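Local atomic coordinates of dual specificity protein phosphatase 15 (Homo sapiens, PDB entry 1YZ4), a protein that removes phosphate from phosphotyrosine, phosphoserine and phosphothreonine in proteins, and may act on MAPK13, ATF2, ERBB3, PDGFRB and SNX6. Residues 68-73 with 136-141; 72-77 with 102-107; 64-69 with 98-103. The protein carries 1 engineered substitution. All coordinates share one frame; numbering follows the deposited sequence.

Contact 1: 68-73 with 136-141; sequences KHFKEC and QQLEEF
Phe70 and Phe141 form a T-shaped aromatic pair, the only ring-to-ring contact between 68-73 and 136-141. Phe70 leaves the first turn of its helix with its CB directed at the partner helix. CG stands beside the backbone N and opposite the carbonyl carbon (chi1 -75°), which carries the ring out across the gap. The first ring atom to touch is CD2. Phe70 CD2 lies 3.5 Å from Phe141 CD1 and also touches CG of that ring. Phe70 CE2 comes next, 3.9 Å from Phe141 CB. Phe70 CE2 is also 4.1 Å from Gln137 O, which sits near the plane of the Phe70 ring, at its edge. That oxygen also takes the helical bond from Phe141 N. Phe70 CZ, at the tip, meets Leu138 CD2 at 4.2 Å, approached at a slant.

The edge of Phe70 is thus turned to the face of Phe141. The ring centroids of Phe70 and Phe141 are 5.2 Å apart and the planes stand at 86°. Gln137 keeps its amide out of this apolar cluster. It hydrogen-bonds through NE2 to Val64 O and through OE1 to Lys67 N, so both ends of the amide are engaged by the loop before Phe70.

This is a buried interhelical aromatic contact in the dual specificity phosphatase catalytic domain. It joins the start of helix 70-82 to the later part of helix 132-143. Helix 97-110 borders both, with Thr100 touching Phe70 and Leu138. Trp114 of helix 114-123 packs on Leu138. On the sheet side, Cys73 rests on Ile56 of strand 52-56.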
ATOM      1  N   LYS A  68      10.625   7.279  -4.149  1.00 17.19           N
ATOM      2  CA  LYS A  68      10.580   8.676  -3.751  1.00 20.92           C
ATOM      3  C   LYS A  68       9.278   9.001  -3.023  1.00 19.27           C
ATOM      4  O   LYS A  68       9.159  10.055  -2.404  1.00 17.92           O
ATOM      5  CB  LYS A  68      10.745   9.586  -4.970  1.00 25.08           C
ATOM      6  CG  LYS A  68      12.170   9.611  -5.522  1.00 34.08           C
ATOM      7  CD  LYS A  68      12.278  10.502  -6.761  1.00 40.65           C
ATOM      8  CE  LYS A  68      13.673  10.457  -7.386  1.00 38.75           C
ATOM      9  NZ  LYS A  68      13.718  11.231  -8.662  1.00 41.69           N
ATOM     10  N   HIS A  69       8.307   8.095  -3.087  1.00 15.18           N
ATOM     11  CA  HIS A  69       7.031   8.323  -2.418  1.00 17.67           C
ATOM     12  C   HIS A  69       6.794   7.412  -1.210  1.00 15.11           C
ATOM     13  O   HIS A  69       5.745   7.485  -0.571  1.00 14.59           O
ATOM     14  CB  HIS A  69       5.872   8.173  -3.409  1.00 19.92           C
ATOM     15  CG  HIS A  69       5.923   9.139  -4.552  1.00 23.52           C
ATOM     16  ND1 HIS A  69       6.649   8.899  -5.700  1.00 24.25           N
ATOM     17  CD2 HIS A  69       5.341  10.351  -4.722  1.00 23.91           C
ATOM     18  CE1 HIS A  69       6.510   9.920  -6.527  1.00 26.01           C
ATOM     19  NE2 HIS A  69       5.721  10.815  -5.959  1.00 21.85           N
ATOM     20  N   PHE A  70       7.773   6.569  -0.898  1.00 11.30           N
ATOM     21  CA  PHE A  70       7.672   5.654   0.233  1.00 12.27           C
ATOM     22  C   PHE A  70       7.407   6.343   1.572  1.00 12.07           C
ATOM     23  O   PHE A  70       6.497   5.959   2.309  1.00  9.05           O
ATOM     24  CB  PHE A  70       8.953   4.817   0.365  1.00 14.91           C
ATOM     25  CG  PHE A  70       9.088   3.722  -0.670  1.00 17.25           C
ATOM     26  CD1 PHE A  70       8.126   3.546  -1.664  1.00 15.45           C
ATOM     27  CD2 PHE A  70      10.177   2.852  -0.631  1.00 17.30           C
ATOM     28  CE1 PHE A  70       8.242   2.521  -2.601  1.00 15.34           C
ATOM     29  CE2 PHE A  70      10.304   1.820  -1.566  1.00 17.97           C
ATOM     30  CZ  PHE A  70       9.330   1.655  -2.553  1.00 17.69           C
ATOM     31  N   LYS A  71       8.210   7.355   1.888  1.00 13.26           N
ATOM     32  CA  LYS A  71       8.074   8.061   3.153  1.00 13.96           C
ATOM     33  C   LYS A  71       6.680   8.639   3.354  1.00 12.73           C
ATOM     34  O   LYS A  71       6.010   8.361   4.350  1.00 10.05           O
ATOM     35  CB  LYS A  71       9.105   9.187   3.246  1.00 16.74           C
ATOM     36  CG  LYS A  71       9.094   9.899   4.591  1.00 25.57           C
ATOM     37  CD  LYS A  71       9.902  11.193   4.583  1.00 31.54           C
ATOM     38  CE  LYS A  71      11.376  10.963   4.304  1.00 35.32           C
ATOM     39  NZ  LYS A  71      12.140  12.246   4.360  1.00 37.56           N
ATOM     40  N   GLU A  72       6.241   9.447   2.399  1.00 10.75           N
ATOM     41  CA  GLU A  72       4.935  10.066   2.503  1.00 13.02           C
ATOM     42  C   GLU A  72       3.786   9.046   2.550  1.00  9.65           C
ATOM     43  O   GLU A  72       2.831   9.240   3.292  1.00  9.35           O
ATOM     44  CB  GLU A  72       4.740  11.059   1.351  1.00 15.58           C
ATOM     45  CG  GLU A  72       4.674  10.428  -0.032  1.00 20.85           C
ATOM     46  CD  GLU A  72       4.801  11.456  -1.141  1.00 22.66           C
ATOM     47  OE1 GLU A  72       4.007  12.420  -1.160  1.00 24.97           O
ATOM     48  OE2 GLU A  72       5.698  11.299  -1.994  1.00 23.36           O
ATOM     49  N   CYS A  73       3.879   7.966   1.778  1.00  5.96           N
ATOM     50  CA  CYS A  73       2.823   6.957   1.781  1.00 10.76           C
ATOM     51  C   CYS A  73       2.762   6.231   3.118  1.00 13.21           C
ATOM     52  O   CYS A  73       1.681   6.008   3.679  1.00 13.34           O
ATOM     53  CB  CYS A  73       3.041   5.925   0.663  1.00 13.86           C
ATOM     54  SG  CYS A  73       2.646   6.474  -1.028  1.00  9.99           S
ATOM     55  N   GLN A 136      14.000  -3.997  -6.540  1.00 18.59           N
ATOM     56  CA  GLN A 136      15.342  -3.498  -6.233  1.00 18.67           C
ATOM     57  C   GLN A 136      15.211  -2.301  -5.311  1.00 18.11           C
ATOM     58  O   GLN A 136      15.964  -2.164  -4.340  1.00 13.61           O
ATOM     59  CB  GLN A 136      16.072  -3.076  -7.509  1.00 22.16           C
ATOM     60  CG  GLN A 136      16.392  -4.232  -8.442  1.00 33.71           C
ATOM     61  CD  GLN A 136      17.208  -3.810  -9.650  1.00 39.08           C
ATOM     62  OE1 GLN A 136      16.721  -3.097 -10.533  1.00 42.25           O
ATOM     63  NE2 GLN A 136      18.462  -4.246  -9.691  1.00 43.52           N
ATOM     64  N   GLN A 137      14.249  -1.436  -5.628  1.00 15.56           N
ATOM     65  CA  GLN A 137      13.989  -0.254  -4.828  1.00 14.82           C
ATOM     66  C   GLN A 137      13.556  -0.703  -3.434  1.00 16.49           C
ATOM     67  O   GLN A 137      13.856  -0.040  -2.438  1.00 13.81           O
ATOM     68  CB  GLN A 137      12.906   0.608  -5.487  1.00 14.17           C
ATOM     69  CG  GLN A 137      13.366   1.251  -6.784  1.00 10.24           C
ATOM     70  CD  GLN A 137      12.322   2.165  -7.402  1.00 13.18           C
ATOM     71  OE1 GLN A 137      11.729   3.007  -6.722  1.00 10.43           O
ATOM     72  NE2 GLN A 137      12.106   2.016  -8.703  1.00 10.54           N
ATOM     73  N   LEU A 138      12.855  -1.830  -3.366  1.00 15.51           N
ATOM     74  CA  LEU A 138      12.431  -2.364  -2.075  1.00 18.44           C
ATOM     75  C   LEU A 138      13.687  -2.859  -1.349  1.00 17.81           C
ATOM     76  O   LEU A 138      13.810  -2.729  -0.131  1.00 15.97           O
ATOM     77  CB  LEU A 138      11.421  -3.505  -2.268  1.00 13.02           C
ATOM     78  CG  LEU A 138      10.007  -3.035  -2.649  1.00 15.39           C
ATOM     79  CD1 LEU A 138       9.180  -4.199  -3.178  1.00  4.00           C
ATOM     80  CD2 LEU A 138       9.328  -2.394  -1.422  1.00 13.19           C
ATOM     81  N   GLU A 139      14.620  -3.412  -2.114  1.00 20.65           N
ATOM     82  CA  GLU A 139      15.880  -3.905  -1.565  1.00 24.79           C
ATOM     83  C   GLU A 139      16.590  -2.742  -0.869  1.00 24.98           C
ATOM     84  O   GLU A 139      17.000  -2.854   0.285  1.00 19.97           O
ATOM     85  CB  GLU A 139      16.770  -4.444  -2.690  1.00 29.09           C
ATOM     86  CG  GLU A 139      16.986  -5.946  -2.675  1.00 38.68           C
ATOM     87  CD  GLU A 139      17.849  -6.403  -1.520  1.00 40.29           C
ATOM     88  OE1 GLU A 139      17.462  -6.175  -0.355  1.00 45.89           O
ATOM     89  OE2 GLU A 139      18.917  -6.992  -1.778  1.00 46.21           O
ATOM     90  N   GLU A 140      16.730  -1.629  -1.591  1.00 25.98           N
ATOM     91  CA  GLU A 140      17.378  -0.434  -1.059  1.00 26.75           C
ATOM     92  C   GLU A 140      16.692  -0.023   0.231  1.00 23.66           C
ATOM     93  O   GLU A 140      17.311   0.031   1.287  1.00 22.89           O
ATOM     94  CB  GLU A 140      17.271   0.729  -2.047  1.00 31.66           C
ATOM     95  CG  GLU A 140      18.149   0.637  -3.283  1.00 42.80           C
ATOM     96  CD  GLU A 140      17.881   1.772  -4.270  1.00 47.88           C
ATOM     97  OE1 GLU A 140      17.929   2.957  -3.854  1.00 47.51           O
ATOM     98  OE2 GLU A 140      17.623   1.474  -5.460  1.00 47.11           O
ATOM     99  N   PHE A 141      15.401   0.267   0.119  1.00 21.10           N
ATOM    100  CA  PHE A 141      14.587   0.700   1.243  1.00 19.07           C
ATOM    101  C   PHE A 141      14.798  -0.161   2.482  1.00 21.02           C
ATOM    102  O   PHE A 141      14.900   0.357   3.597  1.00 19.48           O
ATOM    103  CB  PHE A 141      13.111   0.681   0.852  1.00 12.91           C
ATOM    104  CG  PHE A 141      12.189   1.109   1.956  1.00 14.96           C
ATOM    105  CD1 PHE A 141      12.087   2.452   2.314  1.00 13.62           C
ATOM    106  CD2 PHE A 141      11.450   0.162   2.666  1.00 11.97           C
ATOM    107  CE1 PHE A 141      11.265   2.847   3.363  1.00 18.60           C
ATOM    108  CE2 PHE A 141      10.625   0.545   3.719  1.00 15.18           C
ATOM    109  CZ  PHE A 141      10.531   1.894   4.071  1.00 19.20           C
TER

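Contact 2: 72-77 with 102-107; sequences ECINFI and VTAYVM
The Tyr105 ring has Ile77 over one face and Ile74 at its edge. Ile77 CG2 stands above the ring centre, 3.6 Å from the Tyr105 centroid and 12° off the normal. This is a CH-pi contact made almost straight down on the ring. Ile74 CG2 comes in near the ring plane and touches Tyr105 CD1 at 3.5 Å. Ile74 O also lies close to the ring, 3.6 Å from Tyr105 CE1.

The tyrosine ring is extended from its helix toward helix 70-82, with CG opposite the backbone N (chi1 180°). Ile74 uses its longer branch differently. Ile74 CG1 passes Tyr105 CA at 3.8 Å. Ile74 CD1 ends 3.6 Å from Ala104 O. Ile74 CD1 is also 4.2 Å from Ala104 CB. Ile74 therefore lies across two successive residues of the partner helix. The axes of segments 72-77 and 102-107 cross at -68°.

The contact lies in the helical layer of the phosphatase catalytic domain. Phe141 of helix 132-143 packs on both Ile74 and Ala104, and Leu15 of strand 15-18, in the central sheet, touches Ile77 and Tyr105.

All four touching residues are buried, and the contact is mainly apolar. The polar end of Tyr105 is served outside the two segments: its OH is hydrogen-bonded to His78 ND1 and Arg81 NH1, further along helix 70-82. One residue thus joins the same helix twice, by apolar contact through the ring and by polar bonds at the hydroxyl. Those bonds should limit how far the ring can turn or slide.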
ATOM      1  N   GLU A  72       6.241   9.447   2.399  1.00 10.75           N
ATOM      2  CA  GLU A  72       4.935  10.066   2.503  1.00 13.02           C
ATOM      3  C   GLU A  72       3.786   9.046   2.550  1.00  9.65           C
ATOM      4  O   GLU A  72       2.831   9.240   3.292  1.00  9.35           O
ATOM      5  CB  GLU A  72       4.740  11.059   1.351  1.00 15.58           C
ATOM      6  CG  GLU A  72       4.674  10.428  -0.032  1.00 20.85           C
ATOM      7  CD  GLU A  72       4.801  11.456  -1.141  1.00 22.66           C
ATOM      8  OE1 GLU A  72       4.007  12.420  -1.160  1.00 24.97           O
ATOM      9  OE2 GLU A  72       5.698  11.299  -1.994  1.00 23.36           O
ATOM     10  N   CYS A  73       3.879   7.966   1.778  1.00  5.96           N
ATOM     11  CA  CYS A  73       2.823   6.957   1.781  1.00 10.76           C
ATOM     12  C   CYS A  73       2.762   6.231   3.118  1.00 13.21           C
ATOM     13  O   CYS A  73       1.681   6.008   3.679  1.00 13.34           O
ATOM     14  CB  CYS A  73       3.041   5.925   0.663  1.00 13.86           C
ATOM     15  SG  CYS A  73       2.646   6.474  -1.028  1.00  9.99           S
ATOM     16  N   ILE A  74       3.928   5.854   3.630  1.00 12.11           N
ATOM     17  CA  ILE A  74       3.982   5.152   4.899  1.00 15.98           C
ATOM     18  C   ILE A  74       3.474   6.032   6.042  1.00 17.01           C
ATOM     19  O   ILE A  74       2.847   5.540   6.977  1.00 17.55           O
ATOM     20  CB  ILE A  74       5.414   4.674   5.189  1.00 18.74           C
ATOM     21  CG1 ILE A  74       5.776   3.554   4.207  1.00 20.76           C
ATOM     22  CG2 ILE A  74       5.540   4.211   6.629  1.00 16.77           C
ATOM     23  CD1 ILE A  74       7.194   3.032   4.339  1.00 21.51           C
ATOM     24  N   ASN A  75       3.735   7.332   5.957  1.00 15.39           N
ATOM     25  CA  ASN A  75       3.291   8.246   6.996  1.00 17.10           C
ATOM     26  C   ASN A  75       1.789   8.408   6.923  1.00 18.74           C
ATOM     27  O   ASN A  75       1.113   8.476   7.948  1.00 19.14           O
ATOM     28  CB  ASN A  75       3.992   9.597   6.851  1.00 16.88           C
ATOM     29  CG  ASN A  75       5.315   9.645   7.608  1.00 19.02           C
ATOM     30  OD1 ASN A  75       5.353   9.977   8.792  1.00 18.65           O
ATOM     31  ND2 ASN A  75       6.402   9.289   6.931  1.00 19.86           N
ATOM     32  N   PHE A  76       1.274   8.455   5.701  1.00 18.79           N
ATOM     33  CA  PHE A  76      -0.158   8.586   5.460  1.00 16.28           C
ATOM     34  C   PHE A  76      -0.862   7.361   6.060  1.00 16.84           C
ATOM     35  O   PHE A  76      -1.766   7.483   6.890  1.00 16.85           O
ATOM     36  CB  PHE A  76      -0.407   8.653   3.951  1.00 12.86           C
ATOM     37  CG  PHE A  76      -1.848   8.877   3.570  1.00 12.00           C
ATOM     38  CD1 PHE A  76      -2.429  10.137   3.685  1.00 10.57           C
ATOM     39  CD2 PHE A  76      -2.603   7.839   3.038  1.00 10.51           C
ATOM     40  CE1 PHE A  76      -3.742  10.365   3.266  1.00 14.32           C
ATOM     41  CE2 PHE A  76      -3.923   8.052   2.614  1.00 14.35           C
ATOM     42  CZ  PHE A  76      -4.493   9.317   2.725  1.00 14.03           C
ATOM     43  N   ILE A  77      -0.424   6.177   5.642  1.00 16.82           N
ATOM     44  CA  ILE A  77      -1.006   4.928   6.123  1.00 17.24           C
ATOM     45  C   ILE A  77      -0.976   4.784   7.641  1.00 18.32           C
ATOM     46  O   ILE A  77      -1.983   4.440   8.262  1.00 17.96           O
ATOM     47  CB  ILE A  77      -0.285   3.713   5.504  1.00 15.74           C
ATOM     48  CG1 ILE A  77      -0.601   3.643   4.005  1.00 13.32           C
ATOM     49  CG2 ILE A  77      -0.709   2.422   6.218  1.00 11.40           C
ATOM     50  CD1 ILE A  77       0.322   2.721   3.220  1.00 11.84           C
ATOM     51  N   VAL A 102       2.684  -1.015  -0.196  1.00 18.35           N
ATOM     52  CA  VAL A 102       2.292  -1.727   1.020  1.00 19.50           C
ATOM     53  C   VAL A 102       3.430  -2.569   1.616  1.00 17.48           C
ATOM     54  O   VAL A 102       3.563  -2.666   2.844  1.00 15.31           O
ATOM     55  CB  VAL A 102       1.047  -2.627   0.776  1.00 18.30           C
ATOM     56  CG1 VAL A 102       1.230  -3.438  -0.484  1.00 26.09           C
ATOM     57  CG2 VAL A 102       0.837  -3.566   1.960  1.00 18.34           C
ATOM     58  N   THR A 103       4.254  -3.166   0.755  1.00 14.00           N
ATOM     59  CA  THR A 103       5.369  -3.988   1.218  1.00 10.70           C
ATOM     60  C   THR A 103       6.336  -3.113   2.005  1.00 11.66           C
ATOM     61  O   THR A 103       6.794  -3.484   3.091  1.00 11.84           O
ATOM     62  CB  THR A 103       6.106  -4.657   0.026  1.00  9.56           C
ATOM     63  OG1 THR A 103       5.204  -5.540  -0.646  1.00 12.31           O
ATOM     64  CG2 THR A 103       7.298  -5.489   0.505  1.00  9.10           C
ATOM     65  N   ALA A 104       6.623  -1.939   1.459  1.00 11.94           N
ATOM     66  CA  ALA A 104       7.517  -1.000   2.109  1.00  9.24           C
ATOM     67  C   ALA A 104       6.971  -0.641   3.492  1.00 13.51           C
ATOM     68  O   ALA A 104       7.722  -0.536   4.459  1.00 12.38           O
ATOM     69  CB  ALA A 104       7.647   0.245   1.259  1.00 11.86           C
ATOM     70  N   TYR A 105       5.657  -0.459   3.584  1.00 13.22           N
ATOM     71  CA  TYR A 105       5.032  -0.122   4.855  1.00 11.41           C
ATOM     72  C   TYR A 105       5.203  -1.235   5.883  1.00 12.51           C
ATOM     73  O   TYR A 105       5.619  -0.998   7.016  1.00  8.82           O
ATOM     74  CB  TYR A 105       3.539   0.118   4.680  1.00 10.31           C
ATOM     75  CG  TYR A 105       2.875   0.465   5.987  1.00 15.88           C
ATOM     76  CD1 TYR A 105       3.065   1.719   6.571  1.00 13.42           C
ATOM     77  CD2 TYR A 105       2.094  -0.471   6.671  1.00 15.42           C
ATOM     78  CE1 TYR A 105       2.498   2.034   7.802  1.00 13.20           C
ATOM     79  CE2 TYR A 105       1.521  -0.160   7.909  1.00 15.53           C
ATOM     80  CZ  TYR A 105       1.731   1.096   8.463  1.00 13.29           C
ATOM     81  OH  TYR A 105       1.174   1.422   9.675  1.00 18.55           O
ATOM     82  N   VAL A 106       4.848  -2.450   5.478  1.00 15.33           N
ATOM     83  CA  VAL A 106       4.942  -3.602   6.359  1.00 14.13           C
ATOM     84  C   VAL A 106       6.390  -3.871   6.751  1.00 15.39           C
ATOM     85  O   VAL A 106       6.664  -4.326   7.859  1.00 17.71           O
ATOM     86  CB  VAL A 106       4.322  -4.845   5.693  1.00 12.69           C
ATOM     87  CG1 VAL A 106       4.452  -6.062   6.610  1.00 11.65           C
ATOM     88  CG2 VAL A 106       2.848  -4.567   5.390  1.00  9.77           C
ATOM     89  N   MET A 107       7.320  -3.584   5.849  1.00 15.35           N
ATOM     90  CA  MET A 107       8.726  -3.785   6.171  1.00 16.04           C
ATOM     91  C   MET A 107       9.106  -2.889   7.348  1.00 15.76           C
ATOM     92  O   MET A 107       9.730  -3.351   8.304  1.00 15.83           O
ATOM     93  CB  MET A 107       9.615  -3.446   4.969  1.00 15.44           C
ATOM     94  CG  MET A 107       9.648  -4.513   3.890  1.00 12.72           C
ATOM     95  SD  MET A 107      10.382  -3.921   2.349  1.00 16.93           S
ATOM     96  CE  MET A 107      12.107  -3.891   2.789  1.00 17.89           C
TER

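Contact 3: 64-69 with 98-103; sequences VPIKKH and STTIVT
Ile66 reaches from the loop onto two successive residues of the helix, Thr100 and Ile101. Ile66 CD1 meets the methyl CG2 of Thr100 at 3.9 Å, the two side chains crossing at about a right angle. The other branch, Ile66 CG2, lies 4.3 Å from Ile101 CD1. The contact is small and apolar, and all three residues are buried.

The next shell explains why Thr100 offers its methyl. Its CG2 is opposite the backbone N, and OG1 stands beside that N (chi1 -51°). The hydroxyl hydrogen-bonds back to Ser96 O, one turn earlier, which leaves the methyl for Ile66. On the loop side, Pro65 is the centre of an inverse gamma turn. That turn is closed by a weak bond from Ile66 N to Val64 O at 3.0 Å. The backbone then winds tightly: His69 N bonds to Ile66 O, and Lys68 N to Pro65 O.

The loop between strand 52-56 and helix 70-82 is thereby laid on the first half of helix 97-110. Phe134 of helix 132-143 touches both Ile66 and Thr100, and Val58 also packs on Ile66. Helix 97-110 starts beside the predicted active site, after the family's phosphate-binding P-loop. Ser98 N is hydrogen-bonded to OG of Ser91, an engineered residue at the predicted phosphocysteine position. Strand 15-18 borders this helix through Leu17, on Ser98 and Val102, while helix 114-123 packs on Thr103.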
ATOM      1  N   VAL A  64      10.699   3.706 -13.018  1.00 21.86           N
ATOM      2  CA  VAL A  64      10.049   4.717 -12.207  1.00 21.01           C
ATOM      3  C   VAL A  64      10.461   4.614 -10.743  1.00 20.10           C
ATOM      4  O   VAL A  64      10.325   3.566 -10.120  1.00 21.21           O
ATOM      5  CB  VAL A  64       8.531   4.591 -12.314  1.00 20.99           C
ATOM      6  CG1 VAL A  64       7.864   5.669 -11.493  1.00 20.20           C
ATOM      7  CG2 VAL A  64       8.117   4.689 -13.777  1.00 22.76           C
ATOM      8  N   PRO A  65      10.969   5.712 -10.173  1.00 19.27           N
ATOM      9  CA  PRO A  65      11.395   5.710  -8.772  1.00 17.74           C
ATOM     10  C   PRO A  65      10.269   5.907  -7.759  1.00 16.02           C
ATOM     11  O   PRO A  65      10.185   6.962  -7.140  1.00 13.03           O
ATOM     12  CB  PRO A  65      12.402   6.849  -8.732  1.00 16.16           C
ATOM     13  CG  PRO A  65      11.761   7.847  -9.654  1.00 18.87           C
ATOM     14  CD  PRO A  65      11.303   6.994 -10.823  1.00 15.33           C
ATOM     15  N   ILE A  66       9.412   4.896  -7.583  1.00 18.00           N
ATOM     16  CA  ILE A  66       8.317   5.003  -6.610  1.00 16.64           C
ATOM     17  C   ILE A  66       8.886   5.154  -5.213  1.00 15.81           C
ATOM     18  O   ILE A  66       8.178   5.566  -4.295  1.00 15.73           O
ATOM     19  CB  ILE A  66       7.382   3.754  -6.583  1.00 18.73           C
ATOM     20  CG1 ILE A  66       8.105   2.530  -7.128  1.00 13.77           C
ATOM     21  CG2 ILE A  66       6.089   4.035  -7.318  1.00 25.80           C
ATOM     22  CD1 ILE A  66       9.156   2.015  -6.213  1.00 20.42           C
ATOM     23  N   LYS A  67      10.160   4.807  -5.053  1.00 15.09           N
ATOM     24  CA  LYS A  67      10.812   4.897  -3.751  1.00 16.93           C
ATOM     25  C   LYS A  67      10.798   6.326  -3.240  1.00 15.91           C
ATOM     26  O   LYS A  67      10.935   6.563  -2.042  1.00 16.73           O
ATOM     27  CB  LYS A  67      12.255   4.376  -3.819  1.00 15.65           C
ATOM     28  CG  LYS A  67      13.258   5.281  -4.530  1.00 20.42           C
ATOM     29  CD  LYS A  67      14.565   4.526  -4.765  1.00 26.29           C
ATOM     30  CE  LYS A  67      15.664   5.409  -5.339  1.00 29.36           C
ATOM     31  NZ  LYS A  67      16.270   6.310  -4.314  1.00 33.75           N
ATOM     32  N   LYS A  68      10.625   7.279  -4.149  1.00 17.19           N
ATOM     33  CA  LYS A  68      10.580   8.676  -3.751  1.00 20.92           C
ATOM     34  C   LYS A  68       9.278   9.001  -3.023  1.00 19.27           C
ATOM     35  O   LYS A  68       9.159  10.055  -2.404  1.00 17.92           O
ATOM     36  CB  LYS A  68      10.745   9.586  -4.970  1.00 25.08           C
ATOM     37  CG  LYS A  68      12.170   9.611  -5.522  1.00 34.08           C
ATOM     38  CD  LYS A  68      12.278  10.502  -6.761  1.00 40.65           C
ATOM     39  CE  LYS A  68      13.673  10.457  -7.386  1.00 38.75           C
ATOM     40  NZ  LYS A  68      13.718  11.231  -8.662  1.00 41.69           N
ATOM     41  N   HIS A  69       8.307   8.095  -3.087  1.00 15.18           N
ATOM     42  CA  HIS A  69       7.031   8.323  -2.418  1.00 17.67           C
ATOM     43  C   HIS A  69       6.794   7.412  -1.210  1.00 15.11           C
ATOM     44  O   HIS A  69       5.745   7.485  -0.571  1.00 14.59           O
ATOM     45  CB  HIS A  69       5.872   8.173  -3.409  1.00 19.92           C
ATOM     46  CG  HIS A  69       5.923   9.139  -4.552  1.00 23.52           C
ATOM     47  ND1 HIS A  69       6.649   8.899  -5.700  1.00 24.25           N
ATOM     48  CD2 HIS A  69       5.341  10.351  -4.722  1.00 23.91           C
ATOM     49  CE1 HIS A  69       6.510   9.920  -6.527  1.00 26.01           C
ATOM     50  NE2 HIS A  69       5.721  10.815  -5.959  1.00 21.85           N
ATOM     51  N   SER A  98       0.708  -0.864  -6.174  1.00 13.60           N
ATOM     52  CA  SER A  98       0.127  -0.800  -4.837  1.00 15.15           C
ATOM     53  C   SER A  98       0.849  -1.777  -3.913  1.00 16.26           C
ATOM     54  O   SER A  98       1.043  -1.516  -2.720  1.00 15.68           O
ATOM     55  CB  SER A  98      -1.367  -1.148  -4.891  1.00 17.21           C
ATOM     56  OG  SER A  98      -1.577  -2.455  -5.412  1.00 19.14           O
ATOM     57  N   THR A  99       1.249  -2.904  -4.483  1.00 16.48           N
ATOM     58  CA  THR A  99       1.943  -3.949  -3.742  1.00 14.95           C
ATOM     59  C   THR A  99       3.273  -3.446  -3.197  1.00 13.85           C
ATOM     60  O   THR A  99       3.641  -3.730  -2.058  1.00 13.77           O
ATOM     61  CB  THR A  99       2.185  -5.169  -4.649  1.00 11.42           C
ATOM     62  OG1 THR A  99       0.935  -5.581  -5.220  1.00 13.35           O
ATOM     63  CG2 THR A  99       2.773  -6.316  -3.863  1.00  4.81           C
ATOM     64  N   THR A 100       3.987  -2.690  -4.020  1.00 11.56           N
ATOM     65  CA  THR A 100       5.285  -2.140  -3.649  1.00 11.26           C
ATOM     66  C   THR A 100       5.166  -1.183  -2.455  1.00 12.31           C
ATOM     67  O   THR A 100       5.957  -1.246  -1.505  1.00 12.58           O
ATOM     68  CB  THR A 100       5.896  -1.379  -4.851  1.00 14.07           C
ATOM     69  OG1 THR A 100       5.859  -2.224  -6.010  1.00 14.14           O
ATOM     70  CG2 THR A 100       7.336  -0.973  -4.566  1.00 11.40           C
ATOM     71  N   ILE A 101       4.185  -0.287  -2.515  1.00 11.43           N
ATOM     72  CA  ILE A 101       3.966   0.670  -1.441  1.00 16.42           C
ATOM     73  C   ILE A 101       3.596  -0.048  -0.133  1.00 18.57           C
ATOM     74  O   ILE A 101       4.144   0.263   0.922  1.00 18.21           O
ATOM     75  CB  ILE A 101       2.857   1.702  -1.826  1.00 18.80           C
ATOM     76  CG1 ILE A 101       3.430   2.764  -2.768  1.00 20.67           C
ATOM     77  CG2 ILE A 101       2.314   2.396  -0.596  1.00 14.32           C
ATOM     78  CD1 ILE A 101       3.908   2.222  -4.087  1.00 30.57           C
ATOM     79  N   VAL A 102       2.684  -1.015  -0.196  1.00 18.35           N
ATOM     80  CA  VAL A 102       2.292  -1.727   1.020  1.00 19.50           C
ATOM     81  C   VAL A 102       3.430  -2.569   1.616  1.00 17.48           C
ATOM     82  O   VAL A 102       3.563  -2.666   2.844  1.00 15.31           O
ATOM     83  CB  VAL A 102       1.047  -2.627   0.776  1.00 18.30           C
ATOM     84  CG1 VAL A 102       1.230  -3.438  -0.484  1.00 26.09           C
ATOM     85  CG2 VAL A 102       0.837  -3.566   1.960  1.00 18.34           C
ATOM     86  N   THR A 103       4.254  -3.166   0.755  1.00 14.00           N
ATOM     87  CA  THR A 103       5.369  -3.988   1.218  1.00 10.70           C
ATOM     88  C   THR A 103       6.336  -3.113   2.005  1.00 11.66           C
ATOM     89  O   THR A 103       6.794  -3.484   3.091  1.00 11.84           O
ATOM     90  CB  THR A 103       6.106  -4.657   0.026  1.00  9.56           C
ATOM     91  OG1 THR A 103       5.204  -5.540  -0.646  1.00 12.31           O
ATOM     92  CG2 THR A 103       7.298  -5.489   0.505  1.00  9.10           C
TER

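Overall arrangement
The three contacts lie in the helical part of the catalytic domain. Residues 64-77 supply the first segments in the order contact 3, contact 1, contact 2, overlapping by two residues each time. Helix 97-110 serves contacts 3 and 2, and helix 132-143 serves contact 1. Contacts 1 and 3 have centres about 5 Å apart; the centre of contact 2 is about 9 Å from each. Phe141 links contact 1 to contact 2 by packing on Ile74, while Cys73 touches Ile101. One loop and the helix after it thus meet two later helices in a continuous core. Helix 97-110 follows strand 87-91, which ends at the predicted active-site position Ser91, so this core probably lies behind the catalytic loop.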